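Local coordinates for protein aspartate aminotransferase (Rhodobacter sphaeroides, PDB 3NRA) that probably catalyses the pyridoxal 5'-phosphate-dependent exchange of an amino group between L-aspartate and 2-oxoglutarate, giving oxaloacetate and L-glutamate, at residues B[103-108]-B[264-269]; B[75-80]-B[282-287]; B[215-220]-B[245-250]; B[95-100]-B[233-238]; B[89-94]-B[295-300]. One frame throughout, in Å; residues are numbered along the deposited sequence. Where two conformers were deposited one is given.

Interaction 1: B[103-108]-B[264-269]; sequences DGLIIT and VAFGSR
Two backbone hydrogen bonds join strand 105-108 to strand 264-267 in an antiparallel pairing, the segments running at 165° to each other. Ile106 and Ala265 form the hydrogen-bonded pair: Ile106 N donates to Ala265 O at 2.9 Å, and Ala265 N returns a bond of 2.9 Å to Ile106 O. A third, slightly longer bond, Gly267 N to Gly104 O at 3.1 Å, extends the pairing just ahead of strand 105-108. Leu105 with Phe266 and Ile107 with Val264 are non-hydrogen-bonded pairs, where CA-H...O contacts fill in, among them Val264 CA to Ile106 O at 3.2 Å.

The apolar contacts divide between the two faces of the sheet. On one face the side chains of Leu105 and Phe266 lie side by side, and Leu105 CD1 meets Phe266 CB at 3.8 Å and Val264 CB at 4.0 Å; helix 81-95 packs against this side through Leu91. On the other, Ile106 CG2 presses on Ala265 CB at 3.5 Å, tighter than usual for two methyl groups. Ile106 CG1 stands anti to the backbone N (chi1 -174°), which leaves CG2 as the branch turned to the alanine, beneath helix 269-282.

Beyond the strands, one water donates to both Asp103 O and Arg269 O. The aliphatic part of Arg269 lies along Asp103, with Arg269 CG 3.5 Å from Asp103 O; in the conformer given, its guanidinium forms a salt bridge with Glu243. The chemistry is thus that of a buried sheet edge, its central amides satisfied strand to strand and its hydrophobic side chains offered to helices on both faces.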
# COMPACT_ATOMS: atom_id res chain seq x y z
N ASP B 103 14.67 2.57 15.01
CA ASP B 103 13.38 3.13 15.44
C ASP B 103 12.93 4.40 14.70
O ASP B 103 11.83 4.90 14.95
CB ASP B 103 13.42 3.41 16.94
CG ASP B 103 13.83 2.18 17.75
OD1 ASP B 103 13.40 1.07 17.40
OD2 ASP B 103 14.56 2.34 18.75
N GLY B 104 13.77 4.93 13.81
CA GLY B 104 13.45 6.19 13.14
C GLY B 104 13.40 6.13 11.63
O GLY B 104 13.61 7.15 10.97
N LEU B 105 13.17 4.93 11.06
CA LEU B 105 13.26 4.72 9.60
C LEU B 105 12.32 3.60 9.19
O LEU B 105 12.41 2.52 9.69
CB LEU B 105 14.68 4.39 9.17
CG LEU B 105 14.89 4.11 7.67
CD1 LEU B 105 14.41 5.30 6.75
CD2 LEU B 105 16.34 3.78 7.41
N ILE B 106 11.38 3.91 8.29
CA ILE B 106 10.42 2.95 7.78
C ILE B 106 10.54 2.92 6.28
O ILE B 106 10.74 3.99 5.66
CB ILE B 106 8.96 3.30 8.22
CG1 ILE B 106 8.00 2.20 7.80
CG2 ILE B 106 8.52 4.64 7.64
CD1 ILE B 106 6.53 2.36 8.42
N ILE B 107 10.47 1.70 5.70
CA ILE B 107 10.36 1.51 4.27
C ILE B 107 8.90 1.22 3.88
O ILE B 107 8.27 0.34 4.47
CB ILE B 107 11.20 0.35 3.78
CG1 ILE B 107 12.67 0.53 4.22
CG2 ILE B 107 11.08 0.25 2.22
CD1 ILE B 107 13.61 -0.66 3.79
N THR B 108 8.41 1.92 2.85
CA THR B 108 6.98 2.03 2.56
C THR B 108 6.68 1.75 1.06
O THR B 108 7.61 1.82 0.21
CB THR B 108 6.46 3.46 2.84
OG1 THR B 108 7.24 4.39 2.08
CG2 THR B 108 6.55 3.82 4.34
N VAL B 264 10.64 5.85 1.66
CA VAL B 264 11.02 5.80 3.06
C VAL B 264 10.52 7.00 3.79
O VAL B 264 10.27 8.07 3.18
CB VAL B 264 12.54 5.73 3.26
CG1 VAL B 264 13.10 4.45 2.65
CG2 VAL B 264 13.22 7.01 2.70
N ALA B 265 10.37 6.84 5.11
CA ALA B 265 10.11 7.95 6.02
C ALA B 265 11.07 7.84 7.20
O ALA B 265 11.40 6.73 7.65
CB ALA B 265 8.73 7.93 6.48
N PHE B 266 11.52 8.98 7.68
CA PHE B 266 12.46 9.00 8.79
C PHE B 266 12.37 10.25 9.60
O PHE B 266 11.97 11.31 9.10
CB PHE B 266 13.92 8.78 8.30
CG PHE B 266 14.34 9.66 7.12
CD1 PHE B 266 14.03 9.28 5.80
CD2 PHE B 266 15.12 10.78 7.32
CE1 PHE B 266 14.46 10.03 4.72
CE2 PHE B 266 15.53 11.55 6.25
CZ PHE B 266 15.22 11.18 4.95
N GLY B 267 12.74 10.11 10.86
CA GLY B 267 12.57 11.16 11.83
C GLY B 267 11.90 10.64 13.07
O GLY B 267 12.34 9.64 13.63
N SER B 268 10.84 11.35 13.51
CA SER B 268 10.28 11.18 14.84
C SER B 268 10.01 9.72 15.21
O SER B 268 9.25 9.04 14.51
CB SER B 268 8.97 11.94 14.94
OG SER B 268 8.38 11.71 16.20
N ARG B 269 10.58 9.27 16.32
CA ARG B 269 10.38 7.90 16.71
C ARG B 269 8.91 7.59 17.08
O ARG B 269 8.41 6.54 16.70
CB ARG B 269 11.36 7.49 17.80
CG ARG B 269 12.79 7.33 17.25
CD ARG B 269 13.77 7.02 18.31
NE ARG B 269 14.21 8.21 18.98
CZ ARG B 269 15.20 8.99 18.55
NH1 ARG B 269 15.84 8.68 17.43
NH2 ARG B 269 15.53 10.07 19.24
O HOH W 1 9.87 4.19 16.54

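Interaction 2: B[75-80]-B[282-287]; sequences TEYRGD and VSLRAA
The type I beta turn from Glu76 to Gly79, just ahead of helix 81-95, meets the loop that follows helix 269-282 close to the subunit interface. Arg285 carries the contact. Its NE donates to Thr75 O at 2.9 Å, and NH2 adds a weak bond to the same oxygen at 3.0 Å, so one carbonyl takes two N-H groups of one guanidinium. The bend at chi3 (62°) folds the guanidinium back toward Thr75, with Leu284 CB over one of its faces. The Tyr77 ring lies obliquely beside this group, the two planes only 20° apart, and its CD1 is 3.2 Å from Leu284 O. Thr75 OG1 and Gly79 N reach Glu76 O from opposite faces of its plane, fixing the turn. A water bridges Tyr77 O and Ala286 N. With an alanine here instead of Arg285, Thr75 O is likely to lose both donors and the Tyr77 ring its guanidinium neighbour. Leu284 also packs on Arg261 of the second subunit. A beta turn leading into an N-capped helix, with Asp80 as the cap, is the motif to which the arginine ties the interface loop.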
# COMPACT_ATOMS: atom_id res chain seq x y z
N THR B 75 9.84 -9.67 5.46
CA THR B 75 10.64 -8.70 6.24
C THR B 75 9.79 -8.22 7.37
O THR B 75 8.55 -8.44 7.37
CB THR B 75 11.01 -7.43 5.41
OG1 THR B 75 9.84 -6.59 5.27
CG2 THR B 75 11.57 -7.79 4.01
N GLU B 76 10.42 -7.54 8.33
CA GLU B 76 9.71 -6.81 9.37
C GLU B 76 8.77 -5.84 8.69
O GLU B 76 9.07 -5.39 7.59
CB GLU B 76 10.71 -6.07 10.27
CG GLU B 76 11.42 -6.99 11.29
CD GLU B 76 12.49 -6.30 12.14
OE1 GLU B 76 12.38 -5.06 12.38
OE2 GLU B 76 13.42 -7.01 12.63
N TYR B 77 7.65 -5.52 9.32
CA TYR B 77 6.67 -4.58 8.72
C TYR B 77 7.28 -3.23 8.37
O TYR B 77 6.99 -2.67 7.33
CB TYR B 77 5.44 -4.36 9.63
CG TYR B 77 4.67 -5.60 10.02
CD1 TYR B 77 4.25 -6.51 9.07
CD2 TYR B 77 4.35 -5.85 11.37
CE1 TYR B 77 3.53 -7.65 9.43
CE2 TYR B 77 3.65 -7.00 11.74
CZ TYR B 77 3.23 -7.88 10.77
OH TYR B 77 2.54 -9.03 11.13
N ARG B 78 8.16 -2.73 9.23
CA ARG B 78 8.88 -1.45 8.96
C ARG B 78 9.99 -1.52 7.88
O ARG B 78 10.55 -0.49 7.49
CB ARG B 78 9.46 -0.87 10.25
CG ARG B 78 10.61 -1.62 10.84
CD ARG B 78 10.96 -1.10 12.23
NE ARG B 78 9.93 -1.41 13.23
CZ ARG B 78 10.09 -1.28 14.55
NH1 ARG B 78 11.24 -0.82 15.08
NH2 ARG B 78 9.08 -1.63 15.37
N GLY B 79 10.34 -2.74 7.45
CA GLY B 79 11.24 -2.95 6.33
C GLY B 79 12.41 -3.79 6.74
O GLY B 79 12.76 -3.84 7.91
N ASP B 80 13.03 -4.44 5.76
CA ASP B 80 14.22 -5.26 5.97
C ASP B 80 15.30 -4.53 6.84
O ASP B 80 15.68 -3.39 6.54
CB ASP B 80 14.81 -5.70 4.62
CG ASP B 80 16.08 -6.56 4.77
OD1 ASP B 80 17.17 -6.01 5.08
OD2 ASP B 80 15.99 -7.78 4.59
N VAL B 282 -2.37 -1.84 6.66
CA VAL B 282 -2.58 -1.21 5.36
C VAL B 282 -2.13 -2.12 4.22
O VAL B 282 -2.85 -2.26 3.21
CB VAL B 282 -1.86 0.19 5.26
CG1 VAL B 282 -1.89 0.73 3.82
CG2 VAL B 282 -2.53 1.18 6.20
N SER B 283 -0.91 -2.67 4.33
CA SER B 283 -0.39 -3.59 3.30
C SER B 283 0.72 -4.57 3.76
O SER B 283 1.39 -5.19 2.91
CB SER B 283 0.12 -2.78 2.10
OG SER B 283 1.21 -1.94 2.47
N LEU B 284 0.86 -4.75 5.09
CA LEU B 284 1.96 -5.53 5.74
C LEU B 284 3.34 -4.88 5.60
O LEU B 284 3.95 -4.53 6.60
CB LEU B 284 2.02 -6.99 5.26
CG LEU B 284 0.79 -7.88 5.43
CD1 LEU B 284 1.05 -9.25 4.82
CD2 LEU B 284 0.39 -8.01 6.91
N ARG B 285 3.85 -4.76 4.38
CA ARG B 285 5.19 -4.28 4.17
C ARG B 285 5.29 -3.74 2.77
O ARG B 285 4.44 -4.00 1.94
CB ARG B 285 6.19 -5.42 4.37
CG ARG B 285 5.96 -6.67 3.44
CD ARG B 285 6.96 -7.76 3.73
NE ARG B 285 6.77 -8.20 5.08
CZ ARG B 285 5.83 -9.06 5.51
NH1 ARG B 285 5.03 -9.72 4.65
NH2 ARG B 285 5.71 -9.28 6.81
N ALA B 286 6.32 -2.92 2.53
CA ALA B 286 6.79 -2.70 1.17
C ALA B 286 7.17 -4.06 0.58
O ALA B 286 7.77 -4.89 1.27
CB ALA B 286 8.01 -1.74 1.17
N ALA B 287 6.84 -4.29 -0.69
CA ALA B 287 7.08 -5.61 -1.32
C ALA B 287 8.48 -6.12 -0.96
O ALA B 287 9.50 -5.41 -1.17
CB ALA B 287 6.92 -5.53 -2.84
O HOH W 2 8.22 -2.42 4.68

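Interaction 3: B[215-220]-B[245-250]; sequences VIADQL and VVTIMG
Ile248 turns CG1 between its backbone N and carbonyl carbon (chi1 72°), which carries the branch across to Asp218, where CG1 lies 3.8 Å from Asp218 CA and CD1 lies 3.9 Å from Asp218 CG. The carboxylate itself stands anti to the backbone N of Asp218 (chi1 -174°), and its OD2 is hydrogen-bonded to N1 of the pyridoxal phosphate-lysine adduct at position 253. On the other face of the sheet, Thr247 CG2 meets the amide carbon CD of Gln219 at 3.5 Å, the two side chains crossing at a slant. A water joins Gln219 OE1 to Thr247 OG1, while NE2 of the same amide bonds to His233.

The strands run parallel, 18° apart, in register from Val215-Val245 to Asp218-Ile248. Four backbone bonds alternate between them: Val246 N to Val215 O, Ala217 N to Val246 O, Ile248 N to Ala217 O and Gln219 N to Ile248 O, the last 2.9 Å long. Beyond the strands, a second water links Leu220 O with Gly250 O. Such an aspartate at the C-terminal end of a central strand, facing the pyridine nitrogen, is typical of the cofactor site in fold-type I aminotransferases.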
# COMPACT_ATOMS: atom_id res chain seq x y z
N VAL B 215 5.96 18.64 11.44
CA VAL B 215 6.11 18.95 10.04
C VAL B 215 6.44 17.65 9.31
O VAL B 215 7.31 16.89 9.74
CB VAL B 215 7.28 19.97 9.79
CG1 VAL B 215 7.50 20.18 8.33
CG2 VAL B 215 7.02 21.32 10.50
N ILE B 216 5.72 17.41 8.22
CA ILE B 216 6.01 16.33 7.26
C ILE B 216 6.61 16.99 6.04
O ILE B 216 5.93 17.74 5.36
CB ILE B 216 4.71 15.58 6.86
CG1 ILE B 216 3.97 15.04 8.10
CG2 ILE B 216 5.01 14.45 5.83
CD1 ILE B 216 2.46 14.72 7.84
N ALA B 217 7.90 16.80 5.81
CA ALA B 217 8.58 17.40 4.66
C ALA B 217 8.74 16.36 3.55
O ALA B 217 9.43 15.36 3.72
CB ALA B 217 9.93 17.94 5.07
N ASP B 218 8.02 16.57 2.44
CA ASP B 218 8.01 15.64 1.32
C ASP B 218 9.11 16.07 0.31
O ASP B 218 8.91 16.96 -0.54
CB ASP B 218 6.61 15.60 0.68
CG ASP B 218 6.47 14.54 -0.41
OD1 ASP B 218 7.49 14.04 -0.89
OD2 ASP B 218 5.31 14.23 -0.79
N GLN B 219 10.26 15.40 0.40
CA GLN B 219 11.44 15.74 -0.36
C GLN B 219 11.68 14.75 -1.47
O GLN B 219 12.85 14.52 -1.88
CB GLN B 219 12.64 15.82 0.58
CG GLN B 219 12.40 16.70 1.85
CD GLN B 219 13.70 17.03 2.61
OE1 GLN B 219 13.74 17.95 3.44
NE2 GLN B 219 14.78 16.28 2.31
N LEU B 220 10.59 14.23 -2.01
CA LEU B 220 10.62 13.17 -3.03
C LEU B 220 11.60 13.44 -4.15
O LEU B 220 12.34 12.53 -4.56
CB LEU B 220 9.23 13.00 -3.64
CG LEU B 220 9.01 11.90 -4.70
CD1 LEU B 220 9.41 12.39 -6.12
CD2 LEU B 220 9.72 10.57 -4.33
N VAL B 245 9.66 16.09 13.32
CA VAL B 245 9.77 16.15 11.90
C VAL B 245 9.79 14.73 11.34
O VAL B 245 10.48 13.84 11.86
CB VAL B 245 11.03 16.90 11.46
CG1 VAL B 245 11.11 16.95 9.92
CG2 VAL B 245 11.07 18.33 12.07
N VAL B 246 9.00 14.52 10.30
CA VAL B 246 9.09 13.33 9.48
C VAL B 246 9.40 13.78 8.06
O VAL B 246 8.74 14.66 7.54
CB VAL B 246 7.79 12.53 9.53
CG1 VAL B 246 7.83 11.35 8.57
CG2 VAL B 246 7.54 12.06 10.97
N THR B 247 10.46 13.23 7.48
CA THR B 247 10.83 13.51 6.11
C THR B 247 10.55 12.28 5.32
O THR B 247 10.85 11.17 5.77
CB THR B 247 12.31 13.86 6.01
OG1 THR B 247 12.61 14.95 6.89
CG2 THR B 247 12.69 14.27 4.57
N ILE B 248 9.97 12.46 4.14
CA ILE B 248 9.68 11.34 3.27
C ILE B 248 10.30 11.58 1.91
O ILE B 248 10.37 12.69 1.46
CB ILE B 248 8.15 11.02 3.17
CG1 ILE B 248 7.40 12.07 2.37
CG2 ILE B 248 7.51 10.90 4.60
CD1 ILE B 248 5.83 11.77 2.31
N MSE B 249 10.83 10.52 1.33
CA MSE B 249 11.35 10.55 -0.00
C MSE B 249 11.62 9.13 -0.45
O MSE B 249 11.46 8.19 0.32
CB MSE B 249 12.64 11.40 -0.09
CG MSE B 249 13.77 10.94 0.82
SE MSE B 249 15.26 12.10 0.73
CE MSE B 249 15.73 11.80 -1.13
N GLY B 250 12.01 8.97 -1.71
CA GLY B 250 12.30 7.67 -2.25
C GLY B 250 12.85 7.74 -3.68
O GLY B 250 13.07 8.82 -4.21
O HOH W 3 14.05 17.52 6.11
O HOH W 4 12.47 10.24 -6.59

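Interaction 4: B[95-100]-B[233-238]; sequences TGAPVD and HLRAEA
Pro98 O is gripped end-on by both terminal nitrogens of Arg235, NH2 at 2.9 Å and NH1 at 3.1 Å. The oxygen lies in the guanidinium plane, but the two N-H groups arrive differently: NH2 is tilted 15° from the carbonyl plane, whereas NH1 stands 59° out of it. NH1 serves further acceptors, with Thr95 OG1 at 3.0 Å and a weak bond to Ala97 O. Three residues of the 95-100 loop are therefore drawn round one guanidinium, which the bend at chi3 (-58°) of Arg235 swings into the curve of their backbone. With partners on both terminal nitrogens, the group is fixed against rotation and its positive charge is probably eased by the surrounding oxygens. The Val99 CG2 methyl packs against the guanidinium, 3.4 Å from Arg235 NH1.

Thr95 also meets His233. Its CA sits almost exactly over the middle of the imidazole, 3.6 Å from the ring centroid, a CH-pi contact; the ring is held from outside by Gln219 at ND1. Nearby, Ala236 CB lies 3.5 Å from Thr95 O and approaches Ala97 CB.

The Thr95 hydroxyl bonds in addition to Leu91 O, one turn back in helix 81-95. The contact thus fastens the C-terminal end of that helix to the connection between strands 214-218 and 245-249, with Phe266 of strand 263-267 packed against Thr95, Val99 and Arg235.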
# COMPACT_ATOMS: atom_id res chain seq x y z
N THR B 95 20.82 14.32 3.96
CA THR B 95 20.05 15.38 4.65
C THR B 95 20.85 16.20 5.70
O THR B 95 20.37 17.21 6.18
CB THR B 95 18.81 14.79 5.35
OG1 THR B 95 19.22 13.81 6.33
CG2 THR B 95 17.87 14.15 4.34
N GLY B 96 22.06 15.76 6.03
CA GLY B 96 22.92 16.52 6.97
C GLY B 96 22.48 16.44 8.44
O GLY B 96 22.78 17.33 9.22
N ALA B 97 21.76 15.37 8.80
CA ALA B 97 21.39 15.11 10.20
C ALA B 97 21.28 13.59 10.45
O ALA B 97 21.09 12.82 9.51
CB ALA B 97 20.07 15.82 10.57
N PRO B 98 21.41 13.16 11.72
CA PRO B 98 21.33 11.74 12.05
C PRO B 98 20.02 11.05 11.62
O PRO B 98 18.96 11.69 11.60
CB PRO B 98 21.44 11.74 13.60
CG PRO B 98 22.25 12.87 13.89
CD PRO B 98 21.83 13.94 12.90
N VAL B 99 20.14 9.78 11.27
CA VAL B 99 19.01 8.93 10.96
C VAL B 99 19.17 7.65 11.78
O VAL B 99 20.26 7.04 11.83
CB VAL B 99 18.95 8.60 9.43
CG1 VAL B 99 17.88 7.61 9.15
CG2 VAL B 99 18.70 9.88 8.61
N ASP B 100 18.09 7.25 12.43
CA ASP B 100 18.07 6.08 13.28
C ASP B 100 17.45 4.89 12.51
O ASP B 100 16.23 4.82 12.36
CB ASP B 100 17.25 6.42 14.53
CG ASP B 100 17.10 5.25 15.49
OD1 ASP B 100 17.55 4.12 15.19
OD2 ASP B 100 16.49 5.47 16.55
N HIS B 233 17.52 21.28 4.08
CA HIS B 233 16.75 20.22 4.69
C HIS B 233 16.21 20.66 6.03
O HIS B 233 16.96 20.84 6.98
CB HIS B 233 17.63 18.98 4.88
CG HIS B 233 18.14 18.42 3.60
ND1 HIS B 233 17.48 17.42 2.92
CD2 HIS B 233 19.27 18.67 2.90
CE1 HIS B 233 18.16 17.11 1.82
NE2 HIS B 233 19.26 17.85 1.79
N LEU B 234 14.88 20.79 6.12
CA LEU B 234 14.20 21.19 7.37
C LEU B 234 14.69 20.40 8.58
O LEU B 234 14.89 20.97 9.63
CB LEU B 234 12.68 21.02 7.24
CG LEU B 234 11.85 21.58 8.42
CD1 LEU B 234 12.07 23.07 8.53
CD2 LEU B 234 10.36 21.25 8.26
N ARG B 235 14.88 19.09 8.40
CA ARG B 235 15.24 18.19 9.52
C ARG B 235 16.61 18.43 10.14
O ARG B 235 16.88 17.92 11.22
CB ARG B 235 15.15 16.70 9.08
CG ARG B 235 16.32 16.21 8.21
CD ARG B 235 16.03 14.79 7.68
NE ARG B 235 15.81 13.88 8.80
CZ ARG B 235 16.76 13.23 9.47
NH1 ARG B 235 18.04 13.23 9.05
NH2 ARG B 235 16.42 12.53 10.56
N ALA B 236 17.47 19.14 9.42
CA ALA B 236 18.78 19.54 9.91
C ALA B 236 18.80 20.94 10.54
O ALA B 236 19.82 21.34 11.09
CB ALA B 236 19.83 19.47 8.76
N GLU B 237 17.69 21.68 10.49
CA GLU B 237 17.64 23.05 11.14
C GLU B 237 17.84 23.01 12.66
O GLU B 237 17.21 22.24 13.35
CB GLU B 237 16.31 23.75 10.84
CG GLU B 237 16.17 24.21 9.44
CD GLU B 237 17.15 25.32 9.06
OE1 GLU B 237 17.44 26.20 9.92
OE2 GLU B 237 17.64 25.28 7.93
N ALA B 238 18.74 23.84 13.17
CA ALA B 238 19.00 23.92 14.64
C ALA B 238 17.72 24.28 15.47
O ALA B 238 17.56 23.83 16.62
CB ALA B 238 20.14 24.93 14.93

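Interaction 5: B[89-94]-B[295-300]; sequences PRLAAF and RGWFDE
Phe298 sets its ring against Phe94 and Leu91, making the apolar centre where helix 81-95 meets a type II beta turn, Gly296 to Asp299. Phe298 CE1 comes 3.6 Å from Phe94 CD1, over one face of the Phe94 ring; the planes are inclined at 46° and the centroids 5.0 Å apart. Leu91 CD2 touches both aromatic residues of the turn, at 4.0 Å from Phe298 CE2 and the same distance from Trp297 CH2. The Trp297 indole nitrogen is hydrogen-bonded to Glu255, and the Phe298 ring makes a cation-pi contact with Arg223.

Farther out, Arg90 runs extended from CG to NE and slides past Phe298 in the opposite direction, its CD 3.8 Å from Phe298 CB. This reach delivers NH1 to two backbone oxygens, Trp297 O and Arg295 O, both at 2.9 Å. The bond to Arg295 O is nearly straight (170°) and lies in the guanidinium plane, although the donor stands well above the plane of that carbonyl. Asp299 CB rests over one face of the guanidinium. Were Arg90 a leucine, the Trp297 and Arg295 carbonyls would probably lose their shared donor and the turn its polar tie to the helix. At the polar edge, one water accepts from Arg90 NH2 and donates to Arg295 O and Asp299 OD2, the latter at 2.8 Å.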
# COMPACT_ATOMS: atom_id res chain seq x y z
N PRO B 89 22.82 5.66 7.15
CA PRO B 89 24.01 6.51 6.93
C PRO B 89 23.93 7.32 5.64
O PRO B 89 24.32 8.48 5.61
CB PRO B 89 25.18 5.51 6.88
CG PRO B 89 24.69 4.31 7.62
CD PRO B 89 23.20 4.25 7.37
N ARG B 90 23.35 6.72 4.59
CA ARG B 90 23.23 7.41 3.30
C ARG B 90 22.24 8.57 3.38
O ARG B 90 22.53 9.68 2.91
CB ARG B 90 22.82 6.43 2.21
CG ARG B 90 23.78 5.24 2.10
CD ARG B 90 23.50 4.37 0.95
NE ARG B 90 24.40 3.21 0.95
CZ ARG B 90 24.26 2.12 0.19
NH1 ARG B 90 23.22 1.97 -0.65
NH2 ARG B 90 25.13 1.13 0.31
N LEU B 91 21.10 8.31 4.00
CA LEU B 91 20.08 9.32 4.21
C LEU B 91 20.53 10.38 5.22
O LEU B 91 20.14 11.54 5.10
CB LEU B 91 18.77 8.67 4.68
CG LEU B 91 18.05 7.79 3.67
CD1 LEU B 91 16.92 6.96 4.34
CD2 LEU B 91 17.48 8.64 2.48
N ALA B 92 21.36 9.99 6.20
CA ALA B 92 21.99 10.96 7.12
C ALA B 92 22.95 11.91 6.40
O ALA B 92 22.91 13.13 6.63
CB ALA B 92 22.75 10.22 8.31
N ALA B 93 23.81 11.35 5.56
CA ALA B 93 24.76 12.13 4.76
C ALA B 93 24.03 13.07 3.80
O ALA B 93 24.35 14.23 3.72
CB ALA B 93 25.69 11.20 3.98
N PHE B 94 22.98 12.55 3.14
CA PHE B 94 22.18 13.35 2.20
C PHE B 94 21.51 14.55 2.85
O PHE B 94 21.65 15.66 2.36
CB PHE B 94 21.12 12.48 1.50
CG PHE B 94 20.34 13.22 0.45
CD1 PHE B 94 21.00 13.81 -0.63
CD2 PHE B 94 18.97 13.43 0.60
CE1 PHE B 94 20.28 14.53 -1.59
CE2 PHE B 94 18.25 14.14 -0.35
CZ PHE B 94 18.90 14.70 -1.44
N ARG B 295 19.27 -1.48 -1.85
CA ARG B 295 20.70 -1.71 -1.55
C ARG B 295 21.63 -0.86 -2.45
O ARG B 295 22.77 -0.51 -2.05
CB ARG B 295 21.05 -3.20 -1.66
CG ARG B 295 20.31 -4.08 -0.65
CD ARG B 295 20.92 -5.51 -0.57
NE ARG B 295 20.32 -6.28 0.54
CZ ARG B 295 19.30 -7.14 0.43
NH1 ARG B 295 18.74 -7.43 -0.75
NH2 ARG B 295 18.83 -7.74 1.53
N GLY B 296 21.14 -0.50 -3.65
CA GLY B 296 21.87 0.35 -4.60
C GLY B 296 21.59 1.86 -4.47
O GLY B 296 22.24 2.65 -5.16
N TRP B 297 20.62 2.25 -3.63
CA TRP B 297 20.15 3.62 -3.58
C TRP B 297 21.18 4.49 -2.86
O TRP B 297 21.63 4.15 -1.74
CB TRP B 297 18.79 3.71 -2.86
CG TRP B 297 18.11 5.07 -2.96
CD1 TRP B 297 18.21 5.97 -3.99
CD2 TRP B 297 17.17 5.64 -2.03
NE1 TRP B 297 17.42 7.08 -3.73
CE2 TRP B 297 16.78 6.90 -2.54
CE3 TRP B 297 16.65 5.22 -0.81
CZ2 TRP B 297 15.90 7.74 -1.87
CZ3 TRP B 297 15.78 6.06 -0.13
CH2 TRP B 297 15.41 7.29 -0.66
N PHE B 298 21.58 5.58 -3.53
CA PHE B 298 22.69 6.47 -3.10
C PHE B 298 24.07 5.82 -3.23
O PHE B 298 25.05 6.35 -2.72
CB PHE B 298 22.47 7.00 -1.66
CG PHE B 298 21.47 8.09 -1.58
CD1 PHE B 298 21.81 9.39 -1.95
CD2 PHE B 298 20.18 7.84 -1.14
CE1 PHE B 298 20.89 10.40 -1.88
CE2 PHE B 298 19.26 8.85 -1.06
CZ PHE B 298 19.61 10.14 -1.43
N ASP B 299 24.16 4.70 -3.95
CA ASP B 299 25.44 4.08 -4.20
C ASP B 299 25.56 3.73 -5.68
O ASP B 299 26.17 2.72 -6.06
CB ASP B 299 25.58 2.82 -3.32
CG ASP B 299 26.99 2.22 -3.37
OD1 ASP B 299 27.97 2.97 -3.39
OD2 ASP B 299 27.09 0.98 -3.42
N GLU B 300 25.04 4.61 -6.52
CA GLU B 300 25.06 4.41 -7.96
C GLU B 300 26.47 4.71 -8.46
O GLU B 300 27.28 5.34 -7.76
CB GLU B 300 24.03 5.32 -8.65
CG GLU B 300 22.56 5.10 -8.19
CD GLU B 300 22.20 5.83 -6.88
OE1 GLU B 300 23.06 6.52 -6.30
OE2 GLU B 300 21.03 5.72 -6.42
O HOH W 5 25.62 -0.75 -1.84

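How the interactions relate
From the N terminus, the turn at 75-80 waits some two hundred residues for its partner 282-287, so interaction 2 closes a loop holding interactions 1, 3 and 4. Helix 81-95 then supplies 89-94, whose partner 295-300 comes last in the chain; interaction 5 therefore crosses interaction 2 while enclosing interactions 1, 3 and 4. Segment 95-100 pairs with 233-238 in interaction 4, which crosses both interaction 1 and interaction 3. Interaction 3 is nested within interaction 1, and strands 263-267 and 245-249 are neighbours in the large sheet. Leu91 packs against Leu105, Val264 and Phe266, joining interactions 1 and 5, and Ile107 N probably bonds to Arg78 O, joining interactions 1 and 2.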